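Local coordinates for protein beta-N-acetylhexosaminidase (Bacteroides fragilis, PDB 4PYS) that probably hydrolyses terminal beta-linked N-acetylhexosamine residues from glycans, as other family 20 glycoside hydrolases do, at residues Gly8-Gly16 against Phe473-Phe484. Numbering follows the deposited sequence.
Sequences GQIIMPTPG and FYGKVLSKQLWF. With FMT (formic acid), chain K.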
loop_
_atom_site.group_PDB
_atom_site.type_symbol
_atom_site.label_atom_id
_atom_site.label_comp_id
_atom_site.label_asym_id
_atom_site.label_seq_id
_atom_site.Cartn_x
_atom_site.Cartn_y
_atom_site.Cartn_z
ATOM N N GLY A 8 25.400 -10.361 -4.336
ATOM C CA GLY A 8 25.706 -11.181 -5.491
ATOM C C GLY A 8 25.803 -10.318 -6.728
ATOM O O GLY A 8 26.836 -9.700 -6.996
ATOM N N GLN A 9 24.716 -10.275 -7.485
ATOM C CA GLN A 9 24.627 -9.371 -8.618
ATOM C C GLN A 9 24.021 -8.034 -8.187
ATOM O O GLN A 9 24.740 -7.062 -7.962
ATOM C CB GLN A 9 23.822 -10.006 -9.760
ATOM C CG GLN A 9 22.535 -10.707 -9.320
ATOM C CD GLN A 9 21.561 -10.894 -10.455
ATOM O OE1 GLN A 9 20.352 -10.965 -10.239
ATOM N NE2 GLN A 9 22.079 -10.981 -11.674
ATOM N N ILE A 10 22.699 -7.980 -8.056
ATOM C CA ILE A 10 22.023 -6.708 -7.843
ATOM C C ILE A 10 20.898 -6.782 -6.826
ATOM O O ILE A 10 20.339 -7.850 -6.552
ATOM C CB ILE A 10 21.434 -6.137 -9.158
ATOM C CG1 ILE A 10 20.175 -6.886 -9.551
ATOM C CG2 ILE A 10 22.450 -6.149 -10.311
ATOM C CD1 ILE A 10 19.282 -6.064 -10.416
ATOM N N ILE A 11 20.559 -5.624 -6.281
ATOM C CA ILE A 11 19.452 -5.504 -5.342
ATOM C C ILE A 11 18.423 -4.533 -5.923
ATOM O O ILE A 11 18.798 -3.458 -6.406
ATOM C CB ILE A 11 19.935 -4.939 -3.982
ATOM C CG1 ILE A 11 20.834 -5.948 -3.259
ATOM C CG2 ILE A 11 18.744 -4.597 -3.110
ATOM C CD1 ILE A 11 21.732 -5.311 -2.174
HETATM N N MSE A 12 17.143 -4.915 -5.895
HETATM C CA MSE A 12 16.057 -4.015 -6.304
HETATM C C MSE A 12 15.090 -3.795 -5.156
HETATM O O MSE A 12 14.719 -4.743 -4.458
HETATM C CB MSE A 12 15.294 -4.564 -7.518
HETATM C CG MSE A 12 16.191 -4.825 -8.697
HETATM SE SE MSE A 12 15.187 -5.238 -10.308
HETATM C CE MSE A 12 14.605 -3.432 -10.732
ATOM N N PRO A 13 14.681 -2.535 -4.928
ATOM C CA PRO A 13 15.085 -1.312 -5.631
ATOM C C PRO A 13 16.554 -0.978 -5.363
ATOM O O PRO A 13 17.138 -1.449 -4.382
ATOM C CB PRO A 13 14.151 -0.233 -5.050
ATOM C CG PRO A 13 13.647 -0.798 -3.744
ATOM C CD PRO A 13 13.655 -2.295 -3.891
ATOM N N THR A 14 17.138 -0.181 -6.242
ATOM C CA THR A 14 18.585 0.089 -6.232
ATOM C C THR A 14 18.995 0.801 -4.960
ATOM O O THR A 14 18.407 1.836 -4.625
ATOM C CB THR A 14 18.950 0.998 -7.390
ATOM O OG1 THR A 14 18.549 0.379 -8.620
ATOM C CG2 THR A 14 20.465 1.253 -7.421
ATOM N N PRO A 15 19.999 0.257 -4.241
ATOM C CA PRO A 15 20.477 0.955 -3.036
ATOM C C PRO A 15 21.174 2.258 -3.390
ATOM O O PRO A 15 21.721 2.398 -4.496
ATOM C CB PRO A 15 21.497 -0.024 -2.437
ATOM C CG PRO A 15 21.045 -1.407 -2.949
ATOM C CD PRO A 15 20.613 -1.077 -4.386
ATOM N N GLY A 16 21.175 3.193 -2.447
ATOM C CA GLY A 16 21.785 4.489 -2.667
ATOM C C GLY A 16 23.273 4.403 -2.908
ATOM O O GLY A 16 23.807 5.117 -3.760
ATOM N N PHE A 473 17.815 0.167 -16.131
ATOM C CA PHE A 473 16.775 -0.314 -15.237
ATOM C C PHE A 473 16.128 -1.595 -15.766
ATOM O O PHE A 473 15.950 -2.559 -15.025
ATOM C CB PHE A 473 15.709 0.749 -15.057
ATOM C CG PHE A 473 14.496 0.229 -14.367
ATOM C CD1 PHE A 473 14.530 -0.014 -13.003
ATOM C CD2 PHE A 473 13.343 -0.052 -15.087
ATOM C CE1 PHE A 473 13.405 -0.527 -12.355
ATOM C CE2 PHE A 473 12.224 -0.556 -14.446
ATOM C CZ PHE A 473 12.268 -0.795 -13.086
ATOM N N TYR A 474 15.783 -1.608 -17.047
ATOM C CA TYR A 474 15.152 -2.786 -17.646
ATOM C C TYR A 474 16.100 -3.996 -17.615
ATOM O O TYR A 474 15.670 -5.137 -17.408
ATOM C CB TYR A 474 14.715 -2.443 -19.074
ATOM C CG TYR A 474 13.988 -3.551 -19.800
ATOM C CD1 TYR A 474 12.982 -4.282 -19.174
ATOM C CD2 TYR A 474 14.285 -3.837 -21.117
ATOM C CE1 TYR A 474 12.305 -5.298 -19.859
ATOM C CE2 TYR A 474 13.622 -4.840 -21.804
ATOM C CZ TYR A 474 12.632 -5.563 -21.167
ATOM O OH TYR A 474 11.977 -6.562 -21.858
ATOM N N GLY A 475 17.394 -3.756 -17.809
ATOM C CA GLY A 475 18.372 -4.828 -17.714
ATOM C C GLY A 475 18.373 -5.456 -16.329
ATOM O O GLY A 475 18.514 -6.676 -16.188
ATOM N N LYS A 476 18.206 -4.627 -15.302
ATOM C CA LYS A 476 18.147 -5.116 -13.927
ATOM C C LYS A 476 16.885 -5.937 -13.705
ATOM O O LYS A 476 16.941 -7.001 -13.091
ATOM C CB LYS A 476 18.152 -3.945 -12.936
ATOM C CG LYS A 476 19.469 -3.150 -12.906
ATOM C CD LYS A 476 19.328 -2.021 -11.853
ATOM C CE LYS A 476 20.523 -1.102 -11.875
ATOM N NZ LYS A 476 20.411 -0.085 -10.805
ATOM N N VAL A 477 15.754 -5.434 -14.202
ATOM C CA VAL A 477 14.486 -6.171 -14.133
ATOM C C VAL A 477 14.640 -7.569 -14.726
ATOM O O VAL A 477 14.275 -8.575 -14.108
ATOM C CB VAL A 477 13.345 -5.405 -14.849
ATOM C CG1 VAL A 477 12.123 -6.293 -15.051
ATOM C CG2 VAL A 477 12.957 -4.177 -14.022
ATOM N N LEU A 478 15.208 -7.646 -15.918
ATOM C CA LEU A 478 15.344 -8.947 -16.567
ATOM C C LEU A 478 16.312 -9.868 -15.816
ATOM O O LEU A 478 16.106 -11.082 -15.767
ATOM C CB LEU A 478 15.793 -8.762 -18.017
ATOM C CG LEU A 478 14.820 -7.988 -18.903
ATOM C CD1 LEU A 478 15.358 -7.959 -20.330
ATOM C CD2 LEU A 478 13.420 -8.622 -18.871
ATOM N N SER A 479 17.363 -9.292 -15.233
ATOM C CA SER A 479 18.371 -10.067 -14.518
ATOM C C SER A 479 17.860 -10.612 -13.190
ATOM O O SER A 479 18.359 -11.630 -12.698
ATOM C CB SER A 479 19.611 -9.211 -14.258
ATOM O OG SER A 479 20.221 -8.887 -15.489
ATOM N N LYS A 480 16.882 -9.926 -12.611
ATOM C CA LYS A 480 16.348 -10.325 -11.319
ATOM C C LYS A 480 15.063 -11.141 -11.472
ATOM O O LYS A 480 14.563 -11.700 -10.490
ATOM C CB LYS A 480 16.082 -9.079 -10.464
ATOM C CG LYS A 480 16.285 -9.282 -8.975
ATOM C CD LYS A 480 17.733 -9.622 -8.677
ATOM C CE LYS A 480 17.911 -9.996 -7.234
ATOM N NZ LYS A 480 19.301 -10.436 -6.957
ATOM N N GLN A 481 14.536 -11.215 -12.692
ATOM C CA GLN A 481 13.214 -11.800 -12.920
ATOM C C GLN A 481 13.036 -13.202 -12.340
ATOM O O GLN A 481 12.046 -13.460 -11.642
ATOM C CB GLN A 481 12.863 -11.805 -14.416
ATOM C CG GLN A 481 11.527 -12.499 -14.726
ATOM C CD GLN A 481 11.168 -12.442 -16.202
ATOM O OE1 GLN A 481 11.809 -11.735 -16.985
ATOM N NE2 GLN A 481 10.142 -13.184 -16.589
ATOM N N LEU A 482 13.956 -14.121 -12.634
ATOM C CA LEU A 482 13.765 -15.486 -12.157
ATOM C C LEU A 482 13.802 -15.545 -10.623
ATOM O O LEU A 482 13.055 -16.317 -10.013
ATOM C CB LEU A 482 14.773 -16.446 -12.789
ATOM C CG LEU A 482 14.505 -17.946 -12.669
ATOM C CD1 LEU A 482 13.046 -18.302 -12.954
ATOM C CD2 LEU A 482 15.426 -18.684 -13.622
ATOM N N TRP A 483 14.642 -14.725 -9.994
ATOM C CA TRP A 483 14.648 -14.674 -8.526
ATOM C C TRP A 483 13.282 -14.247 -7.985
ATOM O O TRP A 483 12.776 -14.839 -7.034
ATOM C CB TRP A 483 15.744 -13.746 -7.966
ATOM C CG TRP A 483 15.765 -13.791 -6.432
ATOM C CD1 TRP A 483 16.373 -14.732 -5.647
ATOM C CD2 TRP A 483 15.108 -12.882 -5.527
ATOM N NE1 TRP A 483 16.144 -14.460 -4.312
ATOM C CE2 TRP A 483 15.374 -13.330 -4.214
ATOM C CE3 TRP A 483 14.337 -11.728 -5.704
ATOM C CZ2 TRP A 483 14.889 -12.661 -3.081
ATOM C CZ3 TRP A 483 13.844 -11.068 -4.572
ATOM C CH2 TRP A 483 14.127 -11.540 -3.284
ATOM N N PHE A 484 12.675 -13.235 -8.601
ATOM C CA PHE A 484 11.359 -12.801 -8.161
ATOM C C PHE A 484 10.341 -13.900 -8.393
ATOM O O PHE A 484 9.442 -14.109 -7.578
ATOM C CB PHE A 484 10.918 -11.538 -8.895
ATOM C CG PHE A 484 11.552 -10.271 -8.369
ATOM C CD1 PHE A 484 11.380 -9.895 -7.044
ATOM C CD2 PHE A 484 12.296 -9.449 -9.203
ATOM C CE1 PHE A 484 11.949 -8.719 -6.546
ATOM C CE2 PHE A 484 12.867 -8.269 -8.717
ATOM C CZ PHE A 484 12.701 -7.911 -7.391
HETATM C C FMT K . 21.736 -2.937 -7.840
HETATM O O1 FMT K . 22.108 -1.982 -8.537
HETATM O O2 FMT K . 22.421 -3.489 -6.969
#
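Met12, a selenomethionine, carries the buried side of this contact, pushing its side chain against helix 470-486. Its methyl CE ends 3.5 Å from Phe473 CE1 and 3.8 Å from Val477 CG2, and its SE lies 4.1 Å from Phe484 CE2, at the edge of that ring and near its plane: a Met-aromatic contact. A bend at the last torsion (chi3 76°) turns the methyl toward Phe473 while leaving the selenium beside Phe484. Helix 453-462 backs both phenylalanines, through Ala456 and Leu455. Next to Met12, Ile10 CD1 presses on Lys476 CB at 3.5 Å, tighter than usual for two carbons.

Two lysines border Met12 and tie the extended chain to the helix. Lys480, bent about its CB-CG bond (chi2 63°), runs past Ile10 in the opposite direction and donates from NZ to Ile10 O at 2.8 Å, in the carbonyl plane; the same ammonium also bonds Gln108 O of helix 96-109. Lys476 is extended beyond CG, and its NZ gives a 2.9 Å bond to Thr14 OG1. Glu459 also bonds that hydroxyl, while Glu468 forms a salt bridge with the lysine.

Packing is looser toward solvent, where exposed Gln9 lies beside Ser479. Between Ile11 and Lys476, O2 of a formate, probably from the crystallisation liquor, accepts from Ile11 N at 2.9 Å, and O1 takes a weak bond from Lys476 NZ. The irregular N-terminal segment, leading into strand 17-21 of the non-catalytic domain, is thus fastened to a helix following the last barrel strand, 428-435, a junction of the two-domain architecture of family 20 hexosaminidases.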